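PDB 1NR9: protein YCGM from Escherichia coli, which is of unknown function but belongs to the fumarylacetoacetate hydrolase family and carries a bound magnesium ion. Local coordinates for residues 90-95 / 170-175; 99-104 / 189-194; 204-209 / 215-220; 5-10 / 53-58; 149-152 / 157-160. One frame throughout, in Å; residues are numbered along the deposited sequence.

Contact 1: 90-95 / 170-175; sequences HVRKAI and KIVPLI
Val-91, the residue that meets Val-172 and Ile-175, has its carbonyl oxygen gripped twice at the end of helix 88-94. Ala-94 N donates to Val-91 O at 2.7 Å, and Ile-95 N donates to the same oxygen at 3.1 Å. The first bond spans three residues and the second four, and Ile-95 is where the chain leaves helical angles to begin strand 95-102. Across the contact itself no hydrogen bond forms, and the work is done by methyl groups. Val-91 CG1 is turned opposite its own backbone nitrogen (chi1 172°), which carries it between two residues three apart on helix 171-178. There Val-91 CG1 lies 3.7 Å from Val-172 CA and also 3.7 Å from Ile-175 CG2. The other branch, Val-91 CG2, meets that same Ile-175 CG2 at 3.8 Å, so a single isoleucine methyl touches both methyls of the valine. Arg-92 contributes only the foot of its side chain: Arg-92 CG runs alongside Val-172 CG1 at 4.1 Å, the two side chains pointing the same way. The partner helix starts here too, with Lys-170 at its N-cap and Gln-146 OE1 accepting from Ile-171 N. Ile-171 and Ile-175 continue the apolar layer onto Val-77 of strand 69-79, which Ile-95 also touches. With the axes of 90-94 and 171-175 9.4 Å apart at closest and at 110° to one another, this is a small aliphatic helix-helix crossing, laid against strand 69-79 of the mixed sheet.

Contact 2: 99-104 / 189-194; sequences GVALDL and VVLTGT. With MG (magnesium ion), chain E.
Asp-103 and Leu-191 meet inside the mixed, curled sheet of the fumarylacetoacetate hydrolase fold, where strands 95-102 and 189-191 both pair with strand 69-79. No hydrogen bond joins the two segments; side chains from strand 189-191 and from the end of strand 95-102 and the loop after it meet near the centre of the chain. Starting at the root of the aspartate, Asp-103 CB rests 3.8 Å from Leu-191 CD1, the apolar root of a charged group. A chi1 of 172° swings CG away from the backbone N and sends the carboxylate past the leucine toward the metal. Its two oxygens then part ways. OD1 forms a salt bridge with Lys-48, whereas Asp-103 OD2 binds the magnesium ion at 2.5 Å and also accepts a hydrogen bond from Lys-124. Glu-72 is the other protein ligand of the metal, and water 1 sits 2.5 Å from the magnesium ion. The lysines probably offset the negative charge gathered at this site. Asp-103 also bends the chain: it is the centre of an inverse gamma turn, closed by a weak bond from Leu-104 N to Leu-102 O, just as strand 95-102 ends. Beyond Leu-191 the other chain is pinned in turn, Gly-193 N donating to Glu-74 and Thr-194 OG1 bonding to Gln-160. The second leucine branch completes the contact, with Leu-191 CD2 set against the methyl Ala-101 CB at 3.6 Å.

Contact 3: 204-209 / 215-220; sequences GDELTV and SLTTRV
This is the pairing of a beta hairpin, strands 206-211 and 214-219, at one end of the four-stranded antiparallel sheet. Glu-206 faces Arg-219 and Thr-208 faces Thr-217 in non-hydrogen-bonded pairs; Leu-207 with Thr-218 and Val-209 with Leu-216 form the hydrogen-bonded ones. Leu-207 N gives to Thr-218 O at 3.0 Å, and Thr-218 N returns a bond of 3.0 Å to Leu-207 O. Beyond the regular strand the ladder goes on, Val-220 N reaching Asp-205 O at 2.8 Å. Gly-204 N finishes it from above the carbonyl plane of Val-220 O, at 3.1 Å. On the Leu-207 face, Leu-207 CD2 packs on Val-220 CG2 at 3.6 Å, the side chains crossing, while Val-209 and Leu-216 lie side by side. This face turns to Val-100 and Leu-102 of strand 95-102. On the Glu-206 face, the extended glutamate lays CG 3.8 Å from Thr-217 CG2. Thr-208 OG1 bonds to Ser-153 OG, tying in the next strand. The alternation implies an amphipathic hairpin: one face is mainly aliphatic and largely buried, with Thr-218 among its leucines and valines, while Glu-206, Thr-208, Thr-217 and Arg-219 give the other a polar character.

Contact 4: 5-10 / 53-58; sequences QHHNWQ and LCDLRQ
The His-7 ring is met obliquely by the guanidinium of Arg-57, the two planes 69° apart and the side chains sliding past each other in opposite directions. His-7 NE2 and Arg-57 NH1 lie 2.9 Å apart. Water 2 links the segments: it sits in the plane of the imidazole at its edge, 2.7 Å from His-7 NE2. The same water donates to Asp-55 OD1 at 2.7 Å, joining the N-terminal loop to the end of strand 53-55. At the other ring nitrogen, His-7 ND1 donates to Gln-5 O at 2.9 Å, which fixes how the ring is rotated. Arg-57 is bent at chi2 (133°) and again at chi3, folding back over Asp-55. Arg-57 NH1 and Asp-55 OD2, 2.9 Å apart, form a salt bridge of charges alone, since no N-H points at the oxygen. The nearby arginine would probably disfavour a positive charge on His-7, an effect partly balanced by the aspartate. Both segments also bond through their backbones to strand 130-137, His-7 to Phe-135 and Leu-56 to Leu-132. Asp-55 OD1 takes a second bond, from Arg-57 N at 3.0 Å, the signature of an Asx turn, here within a type I beta turn from Asp-55 to Gln-58.

Contact 5: 149-152 / 157-160; sequences TLSL and EQRQ
Leu-152 O takes two hydrogen bonds from neighbouring residues of the facing strand. Arg-159 N donates at 2.7 Å to Leu-152 O, nearly straight (168° at the hydrogen), and Gln-160 N approaches the same oxygen at 3.2 Å on a lone pair in the carbonyl plane. Two residues opposite one make a classic beta bulge in the hairpin of strands 149-154 and 157-163. The return bond runs from Leu-152 N to Gln-160 O at 2.9 Å, so both backbone polar atoms of Leu-152 are satisfied by this strand. Ser-151 CA also lies against Gln-160 O. Among the side chains, Gln-158 is extended and sets NE2 3.5 Å from Ser-151 CB, a contact of van der Waals kind. Arg-159 NE reaches Glu-157 OE1 at 3.2 Å in a salt bridge; the oxygen lies in the guanidinium plane, but the nitrogen stands above that of the carboxylate. The buried amide of Gln-160 is satisfied beyond the hairpin: OE1 accepts from Val-73 N, and NE2 donates to Thr-194 OG1. Strand 149-154 lies between 157-163 and 206-211, and Leu-152 reaches from it to Val-73 of strand 69-79 and Leu-102 of strand 95-102.

How the contacts relate
Contact 2 is the core, at the chain's centre, with the magnesium ion; the other four are partly buried and lie farther out. Contacts 3 and 5 share one antiparallel sheet through neighbouring strands 206-211 and 149-154, and both rest on backbone hydrogen bonds, regular in contact 3 and bulged in contact 5. Their leucines reach Leu-102 of contact 2, and Gln-160 bonds to Thr-194 there. Contact 1, on the opposite side of the centre from contact 3, is wholly aliphatic across its segments and touches contact 2 through Ile-175 and Val-190. Contact 4 instead depends on charge and water, and its Leu-56 and Arg-57 pack against the hairpin of contact 3.

Contact 1: 90-95 / 170-175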
# COMPACT_ATOMS: atom_id res chain seq x y z
N HIS A 90 -2.71 23.23 7.47
CA HIS A 90 -2.80 22.00 8.24
C HIS A 90 -1.53 21.17 8.03
O HIS A 90 -0.91 20.72 8.99
CB HIS A 90 -4.03 21.21 7.79
CG HIS A 90 -5.32 21.84 8.22
ND1 HIS A 90 -6.51 21.63 7.54
CD2 HIS A 90 -5.62 22.64 9.27
CE1 HIS A 90 -7.48 22.28 8.16
NE2 HIS A 90 -6.97 22.90 9.21
N VAL A 91 -1.14 20.99 6.77
CA VAL A 91 0.06 20.25 6.44
C VAL A 91 1.18 20.82 7.29
O VAL A 91 1.74 20.12 8.14
CB VAL A 91 0.45 20.39 4.94
CG1 VAL A 91 1.82 19.76 4.68
CG2 VAL A 91 -0.61 19.72 4.06
N ARG A 92 1.48 22.11 7.07
CA ARG A 92 2.53 22.81 7.80
C ARG A 92 2.55 22.39 9.27
O ARG A 92 3.50 21.76 9.73
CB ARG A 92 2.32 24.33 7.71
CG ARG A 92 2.85 24.97 6.44
CD ARG A 92 2.28 26.37 6.24
NE ARG A 92 2.57 27.27 7.36
CZ ARG A 92 3.77 27.77 7.63
NH1 ARG A 92 4.81 27.45 6.86
NH2 ARG A 92 3.94 28.58 8.67
N LYS A 93 1.48 22.72 9.98
CA LYS A 93 1.35 22.40 11.40
C LYS A 93 1.49 20.93 11.77
O LYS A 93 1.84 20.59 12.91
CB LYS A 93 0.01 22.92 11.93
CG LYS A 93 0.04 24.37 12.37
CD LYS A 93 0.92 24.54 13.60
CE LYS A 93 0.88 25.95 14.14
NZ LYS A 93 1.75 26.10 15.33
N ALA A 94 1.25 20.04 10.81
CA ALA A 94 1.32 18.61 11.09
C ALA A 94 2.63 17.87 10.87
O ALA A 94 2.90 16.90 11.58
CB ALA A 94 0.21 17.90 10.33
N ILE A 95 3.45 18.29 9.91
CA ILE A 95 4.69 17.57 9.67
C ILE A 95 5.54 17.55 10.95
O ILE A 95 5.81 18.59 11.54
CB ILE A 95 5.46 18.12 8.45
CG1 ILE A 95 6.80 18.69 8.88
CG2 ILE A 95 4.62 19.09 7.68
CD1 ILE A 95 7.84 17.61 9.11
N LYS A 170 6.29 21.30 -4.47
CA LYS A 170 6.96 21.49 -3.19
C LYS A 170 6.43 20.53 -2.12
O LYS A 170 5.46 19.80 -2.34
CB LYS A 170 6.79 22.95 -2.75
CG LYS A 170 7.15 23.94 -3.86
CD LYS A 170 8.60 23.74 -4.32
CE LYS A 170 8.93 24.50 -5.60
NZ LYS A 170 8.18 23.98 -6.79
N ILE A 171 7.05 20.53 -0.95
CA ILE A 171 6.66 19.63 0.12
C ILE A 171 5.26 19.82 0.68
O ILE A 171 4.48 18.87 0.65
CB ILE A 171 7.66 19.67 1.29
CG1 ILE A 171 9.05 19.29 0.78
CG2 ILE A 171 7.20 18.72 2.40
CD1 ILE A 171 10.12 19.31 1.86
N VAL A 172 4.91 20.99 1.20
CA VAL A 172 3.55 21.12 1.74
C VAL A 172 2.46 21.00 0.66
O VAL A 172 1.38 20.47 0.93
CB VAL A 172 3.33 22.43 2.55
CG1 VAL A 172 4.52 22.70 3.46
CG2 VAL A 172 3.06 23.58 1.63
N PRO A 173 2.71 21.48 -0.57
CA PRO A 173 1.65 21.35 -1.57
C PRO A 173 1.39 19.88 -1.91
O PRO A 173 0.25 19.42 -1.95
CB PRO A 173 2.20 22.11 -2.78
CG PRO A 173 3.12 23.11 -2.17
CD PRO A 173 3.81 22.31 -1.08
N LEU A 174 2.48 19.15 -2.15
CA LEU A 174 2.40 17.73 -2.49
C LEU A 174 1.63 16.97 -1.41
O LEU A 174 0.68 16.26 -1.72
CB LEU A 174 3.81 17.15 -2.66
CG LEU A 174 3.97 15.70 -3.15
CD1 LEU A 174 3.24 15.50 -4.48
CD2 LEU A 174 5.45 15.39 -3.29
N ILE A 175 2.05 17.13 -0.15
CA ILE A 175 1.37 16.45 0.95
C ILE A 175 -0.11 16.83 0.95
O ILE A 175 -0.98 15.98 1.15
CB ILE A 175 1.99 16.81 2.31
CG1 ILE A 175 3.35 16.14 2.45
CG2 ILE A 175 1.07 16.39 3.45
CD1 ILE A 175 4.08 16.47 3.74

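Contact 2: 99-104 / 189-194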
# COMPACT_ATOMS: atom_id res chain seq x y z
N GLY A 99 13.93 13.32 7.43
CA GLY A 99 15.00 12.33 7.39
C GLY A 99 15.21 11.90 5.94
O GLY A 99 14.61 12.50 5.03
N VAL A 100 16.05 10.89 5.70
CA VAL A 100 16.29 10.42 4.33
C VAL A 100 15.92 8.98 4.09
O VAL A 100 16.01 8.13 4.98
CB VAL A 100 17.76 10.54 3.92
CG1 VAL A 100 18.05 11.92 3.46
CG2 VAL A 100 18.67 10.12 5.06
N ALA A 101 15.52 8.70 2.86
CA ALA A 101 15.13 7.35 2.50
C ALA A 101 15.62 6.97 1.12
O ALA A 101 16.12 7.79 0.35
CB ALA A 101 13.62 7.23 2.55
N LEU A 102 15.49 5.68 0.84
CA LEU A 102 15.85 5.15 -0.45
C LEU A 102 14.55 4.55 -0.94
O LEU A 102 13.98 3.67 -0.30
CB LEU A 102 16.91 4.05 -0.33
CG LEU A 102 18.34 4.46 0.01
CD1 LEU A 102 19.26 3.27 -0.23
CD2 LEU A 102 18.76 5.64 -0.87
N ASP A 103 14.07 5.07 -2.06
CA ASP A 103 12.85 4.56 -2.66
C ASP A 103 13.37 3.43 -3.53
O ASP A 103 13.51 3.56 -4.74
CB ASP A 103 12.18 5.67 -3.48
CG ASP A 103 11.00 5.18 -4.30
OD1 ASP A 103 10.42 4.12 -3.98
OD2 ASP A 103 10.65 5.89 -5.27
N LEU A 104 13.72 2.34 -2.87
CA LEU A 104 14.24 1.16 -3.54
C LEU A 104 13.19 0.66 -4.52
O LEU A 104 12.03 0.50 -4.15
CB LEU A 104 14.54 0.09 -2.51
CG LEU A 104 16.01 -0.13 -2.16
CD1 LEU A 104 16.78 1.18 -2.24
CD2 LEU A 104 16.09 -0.74 -0.77
N VAL A 189 4.77 8.18 6.71
CA VAL A 189 5.92 8.85 6.13
C VAL A 189 5.60 9.22 4.70
O VAL A 189 4.81 8.55 4.04
CB VAL A 189 7.16 7.94 6.18
CG1 VAL A 189 8.32 8.57 5.41
CG2 VAL A 189 7.55 7.68 7.64
N VAL A 190 6.22 10.30 4.22
CA VAL A 190 6.02 10.77 2.85
C VAL A 190 7.36 10.95 2.10
O VAL A 190 8.22 11.72 2.53
CB VAL A 190 5.30 12.13 2.85
CG1 VAL A 190 5.18 12.66 1.43
CG2 VAL A 190 3.93 11.99 3.49
N LEU A 191 7.53 10.23 0.99
CA LEU A 191 8.76 10.36 0.19
C LEU A 191 8.50 11.42 -0.85
O LEU A 191 7.52 11.35 -1.58
CB LEU A 191 9.13 9.04 -0.50
CG LEU A 191 9.49 7.86 0.41
CD1 LEU A 191 10.26 6.81 -0.43
CD2 LEU A 191 10.33 8.35 1.58
N THR A 192 9.38 12.40 -0.95
CA THR A 192 9.17 13.49 -1.88
C THR A 192 9.85 13.46 -3.25
O THR A 192 10.03 14.51 -3.85
CB THR A 192 9.51 14.82 -1.21
OG1 THR A 192 10.91 14.84 -0.87
CG2 THR A 192 8.70 14.99 0.06
N GLY A 193 10.23 12.29 -3.74
CA GLY A 193 10.86 12.25 -5.05
C GLY A 193 12.37 12.14 -4.99
O GLY A 193 12.96 12.31 -3.92
N THR A 194 13.00 11.88 -6.12
CA THR A 194 14.45 11.75 -6.12
C THR A 194 15.10 12.59 -7.20
O THR A 194 14.50 12.86 -8.24
CB THR A 194 14.90 10.28 -6.34
OG1 THR A 194 16.30 10.15 -6.05
CG2 THR A 194 14.67 9.87 -7.79
MG MG E . 10.24 7.60 -6.99
O HOH W 1 9.65 8.29 -4.63

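Contact 3: 204-209 / 215-220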
# COMPACT_ATOMS: atom_id res chain seq x y z
N GLY A 204 27.10 -6.27 -1.74
CA GLY A 204 28.47 -5.89 -1.47
C GLY A 204 28.73 -4.40 -1.57
O GLY A 204 29.70 -3.91 -1.01
N ASP A 205 27.88 -3.67 -2.29
CA ASP A 205 28.10 -2.23 -2.41
C ASP A 205 27.96 -1.55 -1.05
O ASP A 205 27.18 -1.98 -0.20
CB ASP A 205 27.09 -1.58 -3.37
CG ASP A 205 27.28 -1.98 -4.82
OD1 ASP A 205 28.44 -2.06 -5.29
OD2 ASP A 205 26.26 -2.20 -5.50
N GLU A 206 28.73 -0.49 -0.85
CA GLU A 206 28.65 0.30 0.36
C GLU A 206 28.11 1.61 -0.17
O GLU A 206 28.54 2.06 -1.22
CB GLU A 206 30.02 0.51 1.00
CG GLU A 206 29.96 1.35 2.28
CD GLU A 206 31.19 1.18 3.18
OE1 GLU A 206 32.32 1.38 2.70
OE2 GLU A 206 31.02 0.85 4.38
N LEU A 207 27.14 2.19 0.53
CA LEU A 207 26.57 3.46 0.10
C LEU A 207 26.36 4.41 1.26
O LEU A 207 25.99 3.99 2.35
CB LEU A 207 25.23 3.25 -0.60
CG LEU A 207 24.16 2.44 0.13
CD1 LEU A 207 22.86 3.21 0.17
CD2 LEU A 207 23.97 1.12 -0.59
N THR A 208 26.63 5.69 1.03
CA THR A 208 26.43 6.67 2.07
C THR A 208 25.41 7.71 1.56
O THR A 208 25.56 8.28 0.48
CB THR A 208 27.79 7.32 2.49
OG1 THR A 208 28.15 8.35 1.58
CG2 THR A 208 28.89 6.29 2.48
N VAL A 209 24.33 7.88 2.32
CA VAL A 209 23.26 8.81 1.97
C VAL A 209 23.47 10.09 2.76
O VAL A 209 23.99 10.05 3.88
CB VAL A 209 21.88 8.20 2.31
CG1 VAL A 209 21.79 7.94 3.79
CG2 VAL A 209 20.77 9.14 1.90
N SER A 215 24.78 12.51 7.55
CA SER A 215 25.16 11.35 6.76
C SER A 215 25.11 10.04 7.52
O SER A 215 25.29 10.00 8.74
CB SER A 215 26.56 11.52 6.19
OG SER A 215 26.64 12.68 5.39
N LEU A 216 24.87 8.98 6.77
CA LEU A 216 24.81 7.63 7.28
C LEU A 216 25.44 6.79 6.20
O LEU A 216 25.27 7.06 5.01
CB LEU A 216 23.38 7.15 7.47
CG LEU A 216 22.60 7.62 8.68
CD1 LEU A 216 21.30 6.83 8.74
CD2 LEU A 216 23.43 7.42 9.95
N THR A 217 26.18 5.76 6.61
CA THR A 217 26.79 4.88 5.65
C THR A 217 26.39 3.46 6.01
O THR A 217 26.51 3.04 7.16
CB THR A 217 28.33 5.02 5.67
OG1 THR A 217 28.68 6.38 5.35
CG2 THR A 217 28.97 4.09 4.65
N THR A 218 25.86 2.74 5.02
CA THR A 218 25.47 1.36 5.23
C THR A 218 26.02 0.53 4.06
O THR A 218 26.84 1.02 3.29
CB THR A 218 23.94 1.24 5.35
OG1 THR A 218 23.61 0.00 5.99
CG2 THR A 218 23.29 1.28 3.98
N ARG A 219 25.59 -0.72 3.93
CA ARG A 219 26.06 -1.60 2.87
C ARG A 219 24.94 -2.56 2.48
O ARG A 219 24.00 -2.75 3.24
CB ARG A 219 27.28 -2.40 3.34
CG ARG A 219 26.99 -3.30 4.53
CD ARG A 219 28.26 -3.90 5.10
NE ARG A 219 28.03 -4.57 6.38
CZ ARG A 219 27.50 -5.79 6.52
NH1 ARG A 219 27.16 -6.49 5.44
NH2 ARG A 219 27.33 -6.30 7.73
N VAL A 220 25.05 -3.13 1.29
CA VAL A 220 24.05 -4.07 0.80
C VAL A 220 24.54 -5.48 1.09
O VAL A 220 25.73 -5.77 0.96
CB VAL A 220 23.86 -3.94 -0.72
CG1 VAL A 220 22.69 -4.81 -1.16
CG2 VAL A 220 23.65 -2.48 -1.10

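Contact 4: 5-10 / 53-58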
# COMPACT_ATOMS: atom_id res chain seq x y z
N GLN A 5 11.04 0.93 13.38
CA GLN A 5 10.22 1.79 14.22
C GLN A 5 10.75 3.21 14.08
O GLN A 5 11.94 3.41 13.84
CB GLN A 5 10.27 1.34 15.66
CG GLN A 5 9.46 0.09 15.86
CD GLN A 5 9.31 -0.28 17.30
OE1 GLN A 5 10.27 -0.72 17.94
NE2 GLN A 5 8.11 -0.08 17.85
N HIS A 6 9.89 4.21 14.21
CA HIS A 6 10.35 5.58 14.06
C HIS A 6 11.29 6.00 15.18
O HIS A 6 11.09 5.65 16.35
CB HIS A 6 9.18 6.57 14.01
CG HIS A 6 8.21 6.35 12.89
ND1 HIS A 6 8.61 6.06 11.61
CD2 HIS A 6 6.86 6.42 12.86
CE1 HIS A 6 7.54 5.97 10.83
NE2 HIS A 6 6.47 6.19 11.57
N HIS A 7 12.31 6.76 14.83
CA HIS A 7 13.26 7.26 15.81
C HIS A 7 13.90 8.55 15.31
O HIS A 7 13.88 8.82 14.11
CB HIS A 7 14.34 6.21 16.11
CG HIS A 7 15.03 5.68 14.89
ND1 HIS A 7 14.55 4.61 14.17
CD2 HIS A 7 16.14 6.10 14.23
CE1 HIS A 7 15.34 4.38 13.13
NE2 HIS A 7 16.31 5.27 13.15
N ASN A 8 14.43 9.34 16.23
CA ASN A 8 15.10 10.58 15.85
C ASN A 8 16.50 10.20 15.35
O ASN A 8 16.84 9.02 15.28
CB ASN A 8 15.23 11.51 17.05
CG ASN A 8 16.05 10.91 18.17
OD1 ASN A 8 17.07 10.25 17.94
ND2 ASN A 8 15.61 11.14 19.40
N TRP A 9 17.31 11.20 15.04
CA TRP A 9 18.64 10.92 14.53
C TRP A 9 19.48 10.12 15.54
O TRP A 9 20.13 9.15 15.17
CB TRP A 9 19.31 12.22 14.14
CG TRP A 9 20.47 12.01 13.24
CD1 TRP A 9 21.79 12.06 13.57
CD2 TRP A 9 20.41 11.67 11.84
NE1 TRP A 9 22.56 11.76 12.48
CE2 TRP A 9 21.75 11.52 11.40
CE3 TRP A 9 19.37 11.48 10.93
CZ2 TRP A 9 22.06 11.19 10.08
CZ3 TRP A 9 19.69 11.15 9.61
CH2 TRP A 9 21.02 11.00 9.20
N GLN A 10 19.45 10.55 16.80
CA GLN A 10 20.18 9.87 17.88
C GLN A 10 19.87 8.37 17.92
O GLN A 10 20.74 7.56 18.24
CB GLN A 10 19.79 10.46 19.23
CG GLN A 10 20.84 11.31 19.92
CD GLN A 10 20.40 11.71 21.32
OE1 GLN A 10 20.19 10.85 22.19
NE2 GLN A 10 20.25 13.01 21.56
N LEU A 53 9.27 -0.87 5.14
CA LEU A 53 10.05 0.02 5.97
C LEU A 53 11.18 -0.73 6.68
O LEU A 53 10.99 -1.87 7.11
CB LEU A 53 9.15 0.65 7.03
CG LEU A 53 8.24 1.81 6.61
CD1 LEU A 53 7.21 2.13 7.69
CD2 LEU A 53 9.12 3.01 6.32
N CYS A 54 12.35 -0.10 6.80
CA CYS A 54 13.47 -0.72 7.50
C CYS A 54 14.57 0.26 7.86
O CYS A 54 14.71 1.31 7.25
CB CYS A 54 14.05 -1.88 6.69
SG CYS A 54 14.82 -1.38 5.17
N ASP A 55 15.33 -0.10 8.89
CA ASP A 55 16.43 0.73 9.37
C ASP A 55 17.53 0.93 8.31
O ASP A 55 18.16 -0.04 7.87
CB ASP A 55 17.03 0.09 10.61
CG ASP A 55 17.74 1.09 11.48
OD1 ASP A 55 18.30 2.06 10.92
OD2 ASP A 55 17.76 0.90 12.72
N LEU A 56 17.77 2.18 7.91
CA LEU A 56 18.79 2.49 6.91
C LEU A 56 20.21 2.32 7.44
O LEU A 56 21.16 2.25 6.67
CB LEU A 56 18.62 3.93 6.41
CG LEU A 56 19.58 4.42 5.31
CD1 LEU A 56 19.57 3.47 4.12
CD2 LEU A 56 19.17 5.82 4.87
N ARG A 57 20.33 2.23 8.76
CA ARG A 57 21.64 2.09 9.39
C ARG A 57 22.17 0.67 9.39
O ARG A 57 23.37 0.46 9.56
CB ARG A 57 21.58 2.62 10.83
CG ARG A 57 21.37 4.12 10.95
CD ARG A 57 20.29 4.41 11.97
NE ARG A 57 20.63 3.85 13.27
CZ ARG A 57 19.75 3.41 14.16
NH1 ARG A 57 18.45 3.46 13.92
NH2 ARG A 57 20.19 2.92 15.31
N GLN A 58 21.29 -0.30 9.21
CA GLN A 58 21.70 -1.69 9.20
C GLN A 58 21.89 -2.19 7.77
O GLN A 58 21.40 -1.57 6.82
CB GLN A 58 20.67 -2.56 9.93
CG GLN A 58 20.43 -2.14 11.37
CD GLN A 58 21.72 -1.89 12.15
OE1 GLN A 58 22.58 -2.77 12.24
NE2 GLN A 58 21.85 -0.70 12.73
O HOH W 2 17.15 4.52 10.73

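Contact 5: 149-152 / 157-160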
# COMPACT_ATOMS: atom_id res chain seq x y z
N THR A 149 20.01 19.82 0.83
CA THR A 149 20.91 19.02 0.01
C THR A 149 20.69 17.52 0.15
O THR A 149 20.62 17.00 1.26
CB THR A 149 22.37 19.36 0.37
OG1 THR A 149 22.83 20.41 -0.50
CG2 THR A 149 23.28 18.14 0.25
N LEU A 150 20.58 16.82 -0.98
CA LEU A 150 20.39 15.37 -1.00
C LEU A 150 21.48 14.71 -1.84
O LEU A 150 21.69 15.08 -3.00
CB LEU A 150 19.03 15.00 -1.59
CG LEU A 150 17.76 15.37 -0.81
CD1 LEU A 150 16.54 14.95 -1.61
CD2 LEU A 150 17.78 14.69 0.56
N SER A 151 22.16 13.72 -1.28
CA SER A 151 23.22 13.04 -2.02
C SER A 151 23.35 11.57 -1.66
O SER A 151 23.07 11.17 -0.53
CB SER A 151 24.56 13.73 -1.80
OG SER A 151 24.89 13.74 -0.42
N LEU A 152 23.79 10.78 -2.64
CA LEU A 152 24.00 9.35 -2.45
C LEU A 152 25.26 8.91 -3.18
O LEU A 152 25.41 9.12 -4.39
CB LEU A 152 22.81 8.55 -2.98
CG LEU A 152 22.94 7.02 -2.93
CD1 LEU A 152 21.58 6.40 -3.18
CD2 LEU A 152 23.90 6.52 -3.99
N GLU A 157 31.85 6.70 -5.00
CA GLU A 157 31.40 7.50 -6.14
C GLU A 157 30.02 8.09 -5.91
O GLU A 157 29.05 7.34 -5.71
CB GLU A 157 31.36 6.66 -7.40
CG GLU A 157 30.62 7.33 -8.53
CD GLU A 157 30.45 6.44 -9.74
OE1 GLU A 157 30.04 5.26 -9.57
OE2 GLU A 157 30.71 6.91 -10.86
N GLN A 158 29.91 9.42 -5.95
CA GLN A 158 28.63 10.08 -5.76
C GLN A 158 27.78 9.86 -7.00
O GLN A 158 28.22 10.13 -8.10
CB GLN A 158 28.83 11.57 -5.52
CG GLN A 158 27.57 12.25 -5.02
CD GLN A 158 27.78 13.72 -4.72
OE1 GLN A 158 28.05 14.52 -5.61
NE2 GLN A 158 27.65 14.08 -3.45
N ARG A 159 26.55 9.37 -6.83
CA ARG A 159 25.71 9.13 -7.99
C ARG A 159 24.49 10.01 -8.05
O ARG A 159 23.88 10.18 -9.10
CB ARG A 159 25.30 7.67 -8.03
CG ARG A 159 26.47 6.77 -8.26
CD ARG A 159 26.00 5.37 -8.45
NE ARG A 159 27.12 4.45 -8.62
CZ ARG A 159 26.97 3.14 -8.68
NH1 ARG A 159 25.74 2.62 -8.58
NH2 ARG A 159 28.03 2.35 -8.85
N GLN A 160 24.13 10.57 -6.90
CA GLN A 160 22.99 11.46 -6.83
C GLN A 160 23.36 12.67 -6.00
O GLN A 160 23.95 12.55 -4.92
CB GLN A 160 21.77 10.73 -6.24
CG GLN A 160 21.13 9.74 -7.22
CD GLN A 160 19.75 9.28 -6.78
OE1 GLN A 160 19.61 8.31 -6.04
NE2 GLN A 160 18.73 9.99 -7.22